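Local coordinates for protein racemase, putative (PDB 3TCS) that is a putative racemase of the mandelate racemase/enolase type that binds magnesium and may have hydro-lyase activity, at residues F317-L322 with G359-T364; W311-L316 with G347-T352. All coordinates share one frame; numbering follows the deposited sequence.

In the fold
Coming from the N terminus, the chain first builds most of the N-terminal domain and most of the barrel, then reaches 311-316 and 317-322, which together carry the approach and the body of helix 314-322. It goes on through strand 332-335 into a long loop. Residues 347-352 of that loop turn back to the start of the helix and close interaction 2; 359-364, on strand 360-363, then meet the second half of the helix in interaction 1. The two closures cross rather than nest, and their centres lie about 12 Å apart. One helix is thus tied to the loop near the N-terminal domain and to a strand paired antiparallel with strand 132-139.

Interaction 1 of 2, residues F317-L322 with G359-T364; sequences FTMHLL and GHARVT
M319 and H320, neighbours on helix 317-322, press against A361, R362 and V363 of strand 360-363, and the side chain of M319 can be followed from CB to its methyl. Its CB lies 3.6 Å from CG2 of V363. The chain then runs on extended to the sulfur, where SD comes 4.0 Å from CB of A361. A bend at the last torsion, chi3 54°, turns the methyl CE toward the strand backbone, so that it rests 3.0 Å from the carbonyl O of R362, a tight approach. The methyl thus touches both the side chain of A361 and the backbone of R362.

V363 divides its two methyls between the helix residues. CG2 also reaches the backbone O of M319, at 3.5 Å, whereas CG1, held anti to the backbone N (chi1 170°), sits over one face of the H320 imidazole, shifted toward the rim on the NE2 side. This is a CH-pi contact of 3.7 Å to the ring centroid. The ring is further fixed by ND1, hydrogen-bonded to L316 O one turn back, and by W369, which meets it edge-to-face. A water bonded to T364 O reaches NE2 through a weak bond.

This is plain helix-on-strand packing in the TIM-barrel domain, away from the annotated sites. The segments cross at -82°, axes 8.4 Å apart, and strand 360-363 pairs antiparallel with barrel strand 132-139. L332 of strand 332-335 borders M319 and A361, while A124 of helix 123-126 packs on H320 and V363.

Interaction 2 of 2, residues W311-L316 with G347-T352; sequences WSLVTL and GLFVKT
The F349 ring meets L313 and the backbone of W311 and S312 in a mainly apolar contact between a loop, the irregular stretch 347-352, and the residues that lead into helix 314-322. CG of F349 lies anti to its carbonyl carbon, chi1 -42°, which directs the ring toward W311 and L313. The ring is turned so that its edge faces the main chain: CE2 lies 3.4 Å from the carbonyl O of W311, which sits near the ring plane, and CZ approaches the carbonyl carbon of S312. L313 comes in obliquely, its CD2 3.4 Å from CZ of F349 and its CG 3.6 Å from CE1, a snug fit.

L348 works beside it in two ways. Its CB stands 3.8 Å above the plane of the F349 ring, over the centre, while its CD1 extends to CA of S312, at 4.0 Å, and to W311 O. Trimming F349 to an alanine is likely to open a gap beside L313 and to leave CB of L348 without the ring it covers.

The chain receiving these groups is held by polar bonds of its own. S312 OG accepts a weak but nearly straight capping bond from V314 N, 172° at the hydrogen, and is also hydrogen-bonded to N310 OD1 and to Q52 of strand 48-52. The hydroxyl of Y354 bonds both S312 O and L316 N.

The contact lies away from the annotated sites. F38 of strand 37-43 touches both L313 and F349, and with the Q52 bonds this joins the N-terminal sheet to the barrel, as in the enolase-superfamily architecture, where an N-terminal alpha+beta domain caps a modified TIM barrel.

Interaction 1 of 2, residues F317-L322 with G359-T364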
ATOM      1  N   PHE B 317      15.097  -2.219  17.570  1.00  6.36           N
ATOM      2  CA  PHE B 317      13.904  -1.430  17.855  1.00  6.64           C
ATOM      3  C   PHE B 317      12.892  -2.303  18.587  1.00  6.39           C
ATOM      4  O   PHE B 317      12.215  -1.850  19.512  1.00  6.81           O
ATOM      5  CB  PHE B 317      13.252  -0.918  16.569  1.00  5.44           C
ATOM      6  CG  PHE B 317      14.130  -0.014  15.748  1.00  7.80           C
ATOM      7  CD1 PHE B 317      15.146   0.731  16.340  1.00  5.36           C
ATOM      8  CD2 PHE B 317      13.894   0.135  14.386  1.00  6.85           C
ATOM      9  CE1 PHE B 317      15.918   1.624  15.578  1.00  9.04           C
ATOM     10  CE2 PHE B 317      14.658   1.028  13.613  1.00  9.09           C
ATOM     11  CZ  PHE B 317      15.669   1.771  14.213  1.00  8.16           C
ATOM     12  N   THR B 318      12.790  -3.554  18.151  1.00  6.83           N
ATOM     13  CA  THR B 318      11.853  -4.506  18.746  1.00  6.28           C
ATOM     14  C   THR B 318      12.264  -4.835  20.177  1.00  6.89           C
ATOM     15  O   THR B 318      11.413  -4.973  21.062  1.00  6.52           O
ATOM     16  CB  THR B 318      11.783  -5.798  17.902  1.00  6.06           C
ATOM     17  OG1 THR B 318      11.425  -5.464  16.555  1.00  7.68           O
ATOM     18  CG2 THR B 318      10.739  -6.750  18.464  1.00  6.85           C
ATOM     19  N   MET B 319      13.569  -4.961  20.402  1.00  4.57           N
ATOM     20  CA  MET B 319      14.088  -5.241  21.739  1.00  7.79           C
ATOM     21  C   MET B 319      13.649  -4.138  22.705  1.00  6.96           C
ATOM     22  O   MET B 319      13.202  -4.422  23.816  1.00  5.76           O
ATOM     23  CB  MET B 319      15.619  -5.332  21.704  1.00  5.33           C
ATOM     24  CG  MET B 319      16.141  -6.631  21.106  1.00  5.87           C
ATOM     25  SD  MET B 319      17.869  -6.518  20.580  1.00 10.00           S
ATOM     26  CE  MET B 319      18.665  -5.933  22.111  1.00  3.78           C
ATOM     27  N   HIS B 320      13.771  -2.880  22.287  1.00  5.88           N
ATOM     28  CA  HIS B 320      13.362  -1.773  23.148  1.00  7.12           C
ATOM     29  C   HIS B 320      11.858  -1.805  23.395  1.00  6.89           C
ATOM     30  O   HIS B 320      11.400  -1.574  24.517  1.00  8.95           O
ATOM     31  CB  HIS B 320      13.732  -0.420  22.529  1.00  6.61           C
ATOM     32  CG  HIS B 320      15.155  -0.011  22.762  1.00  7.67           C
ATOM     33  ND1 HIS B 320      16.215  -0.573  22.083  1.00 10.77           N
ATOM     34  CD2 HIS B 320      15.689   0.913  23.593  1.00  5.66           C
ATOM     35  CE1 HIS B 320      17.341  -0.010  22.483  1.00  6.57           C
ATOM     36  NE2 HIS B 320      17.050   0.894  23.400  1.00 10.57           N
ATOM     37  N   LEU B 321      11.091  -2.089  22.347  1.00  7.46           N
ATOM     38  CA  LEU B 321       9.640  -2.144  22.477  1.00  7.53           C
ATOM     39  C   LEU B 321       9.224  -3.235  23.462  1.00  7.26           C
ATOM     40  O   LEU B 321       8.381  -3.008  24.331  1.00  8.78           O
ATOM     41  CB  LEU B 321       8.984  -2.410  21.117  1.00  6.51           C
ATOM     42  CG  LEU B 321       7.448  -2.436  21.137  1.00 11.26           C
ATOM     43  CD1 LEU B 321       6.917  -1.020  21.330  1.00 10.36           C
ATOM     44  CD2 LEU B 321       6.914  -3.022  19.844  1.00 10.68           C
ATOM     45  N   LEU B 322       9.824  -4.417  23.327  1.00  7.11           N
ATOM     46  CA  LEU B 322       9.495  -5.538  24.198  1.00  7.89           C
ATOM     47  C   LEU B 322       9.854  -5.303  25.663  1.00 10.51           C
ATOM     48  O   LEU B 322       9.302  -5.958  26.547  1.00 11.51           O
ATOM     49  CB  LEU B 322      10.163  -6.818  23.686  1.00  7.48           C
ATOM     50  CG  LEU B 322       9.575  -7.406  22.396  1.00  6.27           C
ATOM     51  CD1 LEU B 322      10.402  -8.603  21.970  1.00  9.59           C
ATOM     52  CD2 LEU B 322       8.118  -7.826  22.623  1.00  6.69           C
ATOM     53  N   GLY B 359      20.799 -17.309  25.240  1.00 12.95           N
ATOM     54  CA  GLY B 359      19.489 -17.190  24.622  1.00 11.82           C
ATOM     55  C   GLY B 359      18.771 -15.867  24.804  1.00 11.61           C
ATOM     56  O   GLY B 359      17.604 -15.740  24.442  1.00 12.07           O
ATOM     57  N   HIS B 360      19.461 -14.878  25.362  1.00 10.80           N
ATOM     58  CA  HIS B 360      18.863 -13.569  25.577  1.00 10.46           C
ATOM     59  C   HIS B 360      19.637 -12.457  24.888  1.00  9.29           C
ATOM     60  O   HIS B 360      20.865 -12.509  24.798  1.00  9.69           O
ATOM     61  CB  HIS B 360      18.793 -13.244  27.074  1.00 11.73           C
ATOM     62  CG  HIS B 360      17.787 -14.056  27.829  1.00 12.05           C
ATOM     63  ND1 HIS B 360      17.929 -15.410  28.040  1.00 14.82           N
ATOM     64  CD2 HIS B 360      16.617 -13.704  28.414  1.00 12.76           C
ATOM     65  CE1 HIS B 360      16.890 -15.858  28.723  1.00 13.96           C
ATOM     66  NE2 HIS B 360      16.078 -14.842  28.962  1.00 12.57           N
ATOM     67  N   ALA B 361      18.905 -11.456  24.405  1.00  8.74           N
ATOM     68  CA  ALA B 361      19.505 -10.290  23.773  1.00  9.52           C
ATOM     69  C   ALA B 361      19.435  -9.226  24.865  1.00 10.77           C
ATOM     70  O   ALA B 361      18.714  -9.403  25.850  1.00 11.18           O
ATOM     71  CB  ALA B 361      18.697  -9.865  22.558  1.00 10.35           C
ATOM     72  N   ARG B 362      20.160  -8.123  24.710  1.00 10.45           N
ATOM     73  CA  ARG B 362      20.140  -7.107  25.753  1.00  9.17           C
ATOM     74  C   ARG B 362      19.952  -5.670  25.303  1.00  8.13           C
ATOM     75  O   ARG B 362      20.576  -5.217  24.346  1.00  8.49           O
ATOM     76  CB  ARG B 362      21.431  -7.183  26.580  1.00 10.23           C
ATOM     77  CG  ARG B 362      21.532  -6.135  27.685  1.00 11.98           C
ATOM     78  CD  ARG B 362      22.958  -6.019  28.228  1.00 15.92           C
ATOM     79  NE  ARG B 362      23.392  -7.188  28.991  1.00 17.15           N
ATOM     80  CZ  ARG B 362      23.016  -7.462  30.238  1.00 20.94           C
ATOM     81  NH1 ARG B 362      22.183  -6.653  30.885  1.00 21.28           N
ATOM     82  NH2 ARG B 362      23.480  -8.550  30.845  1.00 22.17           N
ATOM     83  N   VAL B 363      19.074  -4.965  26.004  1.00  7.66           N
ATOM     84  CA  VAL B 363      18.854  -3.546  25.752  1.00  8.41           C
ATOM     85  C   VAL B 363      19.686  -2.889  26.841  1.00  9.97           C
ATOM     86  O   VAL B 363      19.465  -3.136  28.031  1.00 10.13           O
ATOM     87  CB  VAL B 363      17.379  -3.131  25.947  1.00  8.93           C
ATOM     88  CG1 VAL B 363      17.269  -1.607  25.922  1.00  9.40           C
ATOM     89  CG2 VAL B 363      16.517  -3.736  24.854  1.00  8.17           C
ATOM     90  N   THR B 364      20.655  -2.073  26.446  1.00 11.00           N
ATOM     91  CA  THR B 364      21.514  -1.410  27.416  1.00 12.27           C
ATOM     92  C   THR B 364      20.934  -0.065  27.835  1.00 13.33           C
ATOM     93  O   THR B 364      19.893   0.356  27.333  1.00 12.63           O
ATOM     94  CB  THR B 364      22.921  -1.190  26.839  1.00 13.30           C
ATOM     95  OG1 THR B 364      22.879  -0.147  25.860  1.00 12.65           O
ATOM     96  CG2 THR B 364      23.419  -2.461  26.184  1.00 14.64           C
TER
HETATM   97  O   HOH W   1      19.963   1.648  24.770  1.00 13.12           O

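Interaction 2 of 2, residues W311-L316 with G347-T352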
ATOM      1  N   TRP B 311      19.407  -8.434  10.900  1.00  6.57           N
ATOM      2  CA  TRP B 311      20.222  -7.657  11.810  1.00  7.17           C
ATOM      3  C   TRP B 311      20.406  -6.194  11.444  1.00  8.28           C
ATOM      4  O   TRP B 311      21.449  -5.598  11.732  1.00  8.02           O
ATOM      5  CB  TRP B 311      21.579  -8.330  12.020  1.00  8.56           C
ATOM      6  CG  TRP B 311      21.469  -9.656  12.721  1.00 10.07           C
ATOM      7  CD1 TRP B 311      20.337 -10.227  13.237  1.00 10.79           C
ATOM      8  CD2 TRP B 311      22.529 -10.589  12.956  1.00 11.54           C
ATOM      9  NE1 TRP B 311      20.628 -11.463  13.773  1.00 12.50           N
ATOM     10  CE2 TRP B 311      21.967 -11.709  13.612  1.00 12.96           C
ATOM     11  CE3 TRP B 311      23.902 -10.589  12.671  1.00 13.49           C
ATOM     12  CZ2 TRP B 311      22.732 -12.819  13.988  1.00 14.27           C
ATOM     13  CZ3 TRP B 311      24.663 -11.695  13.046  1.00 15.04           C
ATOM     14  CH2 TRP B 311      24.072 -12.795  13.698  1.00 15.38           C
ATOM     15  N   SER B 312      19.407  -5.629  10.778  1.00  9.54           N
ATOM     16  CA  SER B 312      19.434  -4.198  10.509  1.00  9.03           C
ATOM     17  C   SER B 312      18.938  -3.749  11.888  1.00  8.67           C
ATOM     18  O   SER B 312      18.895  -4.568  12.818  1.00  7.50           O
ATOM     19  CB  SER B 312      18.438  -3.801   9.403  1.00  8.63           C
ATOM     20  OG  SER B 312      17.087  -3.949   9.809  1.00  8.21           O
ATOM     21  N   LEU B 313      18.564  -2.488  12.050  1.00  6.62           N
ATOM     22  CA  LEU B 313      18.102  -2.031  13.354  1.00  6.91           C
ATOM     23  C   LEU B 313      16.708  -2.516  13.751  1.00  6.74           C
ATOM     24  O   LEU B 313      16.290  -2.323  14.886  1.00  6.91           O
ATOM     25  CB  LEU B 313      18.138  -0.503  13.420  1.00  7.86           C
ATOM     26  CG  LEU B 313      19.532   0.118  13.507  1.00  6.94           C
ATOM     27  CD1 LEU B 313      19.423   1.631  13.542  1.00  7.99           C
ATOM     28  CD2 LEU B 313      20.220  -0.392  14.755  1.00  9.44           C
ATOM     29  N   VAL B 314      15.987  -3.147  12.835  1.00  7.28           N
ATOM     30  CA  VAL B 314      14.641  -3.608  13.167  1.00  6.38           C
ATOM     31  C   VAL B 314      14.597  -4.485  14.423  1.00  8.29           C
ATOM     32  O   VAL B 314      13.676  -4.370  15.238  1.00  8.16           O
ATOM     33  CB  VAL B 314      13.993  -4.346  11.963  1.00  7.06           C
ATOM     34  CG1 VAL B 314      14.735  -5.648  11.656  1.00  5.75           C
ATOM     35  CG2 VAL B 314      12.519  -4.590  12.236  1.00  6.68           C
ATOM     36  N   THR B 315      15.599  -5.342  14.598  1.00  7.14           N
ATOM     37  CA  THR B 315      15.623  -6.219  15.762  1.00  6.64           C
ATOM     38  C   THR B 315      15.844  -5.433  17.055  1.00  6.78           C
ATOM     39  O   THR B 315      15.204  -5.716  18.074  1.00  5.65           O
ATOM     40  CB  THR B 315      16.698  -7.314  15.600  1.00  6.80           C
ATOM     41  OG1 THR B 315      16.392  -8.109  14.447  1.00  6.58           O
ATOM     42  CG2 THR B 315      16.728  -8.226  16.821  1.00  7.48           C
ATOM     43  N   LEU B 316      16.726  -4.436  17.009  1.00  5.60           N
ATOM     44  CA  LEU B 316      17.006  -3.605  18.180  1.00  6.05           C
ATOM     45  C   LEU B 316      15.780  -2.780  18.567  1.00  5.96           C
ATOM     46  O   LEU B 316      15.456  -2.650  19.751  1.00  5.81           O
ATOM     47  CB  LEU B 316      18.184  -2.664  17.905  1.00  5.77           C
ATOM     48  CG  LEU B 316      18.620  -1.737  19.048  1.00  7.61           C
ATOM     49  CD1 LEU B 316      18.947  -2.557  20.296  1.00  8.18           C
ATOM     50  CD2 LEU B 316      19.841  -0.924  18.612  1.00  8.58           C
ATOM     51  N   GLY B 347      28.773  -5.353   8.886  1.00 17.62           N
ATOM     52  CA  GLY B 347      29.396  -4.051   9.050  1.00 15.85           C
ATOM     53  C   GLY B 347      28.515  -2.819   9.022  1.00 15.03           C
ATOM     54  O   GLY B 347      28.946  -1.759   8.566  1.00 12.78           O
ATOM     55  N   LEU B 348      27.286  -2.938   9.511  1.00 11.09           N
ATOM     56  CA  LEU B 348      26.393  -1.789   9.544  1.00  9.71           C
ATOM     57  C   LEU B 348      26.690  -0.903  10.747  1.00  9.58           C
ATOM     58  O   LEU B 348      26.540   0.312  10.675  1.00  9.54           O
ATOM     59  CB  LEU B 348      24.927  -2.237   9.623  1.00  9.04           C
ATOM     60  CG  LEU B 348      24.311  -2.950   8.419  1.00  8.27           C
ATOM     61  CD1 LEU B 348      22.859  -3.325   8.735  1.00  9.05           C
ATOM     62  CD2 LEU B 348      24.366  -2.043   7.207  1.00  7.48           C
ATOM     63  N   PHE B 349      27.128  -1.513  11.847  1.00 10.20           N
ATOM     64  CA  PHE B 349      27.378  -0.773  13.077  1.00 11.26           C
ATOM     65  C   PHE B 349      28.812  -0.825  13.582  1.00 12.05           C
ATOM     66  O   PHE B 349      29.567  -1.728  13.236  1.00 12.43           O
ATOM     67  CB  PHE B 349      26.442  -1.297  14.167  1.00 11.72           C
ATOM     68  CG  PHE B 349      25.041  -1.543  13.686  1.00 12.84           C
ATOM     69  CD1 PHE B 349      24.265  -0.496  13.204  1.00 12.99           C
ATOM     70  CD2 PHE B 349      24.508  -2.828  13.691  1.00 13.22           C
ATOM     71  CE1 PHE B 349      22.972  -0.724  12.729  1.00 11.31           C
ATOM     72  CE2 PHE B 349      23.222  -3.067  13.220  1.00 12.87           C
ATOM     73  CZ  PHE B 349      22.452  -2.013  12.738  1.00 12.95           C
ATOM     74  N   VAL B 350      29.176   0.159  14.399  1.00 13.83           N
ATOM     75  CA  VAL B 350      30.515   0.221  14.980  1.00 13.63           C
ATOM     76  C   VAL B 350      30.696  -1.009  15.869  1.00 15.52           C
ATOM     77  O   VAL B 350      31.737  -1.664  15.851  1.00 14.18           O
ATOM     78  CB  VAL B 350      30.688   1.498  15.821  1.00 14.28           C
ATOM     79  CG1 VAL B 350      32.031   1.478  16.545  1.00 14.17           C
ATOM     80  CG2 VAL B 350      30.602   2.721  14.915  1.00 15.61           C
ATOM     81  N   LYS B 351      29.659  -1.318  16.639  1.00 14.58           N
ATOM     82  CA  LYS B 351      29.673  -2.471  17.521  1.00 16.03           C
ATOM     83  C   LYS B 351      28.278  -3.074  17.472  1.00 14.15           C
ATOM     84  O   LYS B 351      27.288  -2.374  17.682  1.00 12.08           O
ATOM     85  CB  LYS B 351      30.017  -2.047  18.951  1.00 19.07           C
ATOM     86  CG  LYS B 351      30.096  -3.209  19.932  1.00 25.58           C
ATOM     87  CD  LYS B 351      31.083  -4.269  19.457  1.00 30.82           C
ATOM     88  CE  LYS B 351      31.095  -5.480  20.384  1.00 34.27           C
ATOM     89  NZ  LYS B 351      32.000  -6.551  19.882  1.00 34.73           N
ATOM     90  N   THR B 352      28.203  -4.368  17.186  1.00 13.11           N
ATOM     91  CA  THR B 352      26.911  -5.035  17.095  1.00 13.17           C
ATOM     92  C   THR B 352      26.160  -5.007  18.419  1.00 11.92           C
ATOM     93  O   THR B 352      26.745  -5.192  19.483  1.00 11.48           O
ATOM     94  CB  THR B 352      27.057  -6.512  16.650  1.00 14.40           C
ATOM     95  OG1 THR B 352      25.755  -7.088  16.477  1.00 14.11           O
ATOM     96  CG2 THR B 352      27.822  -7.320  17.695  1.00 14.43           C
TER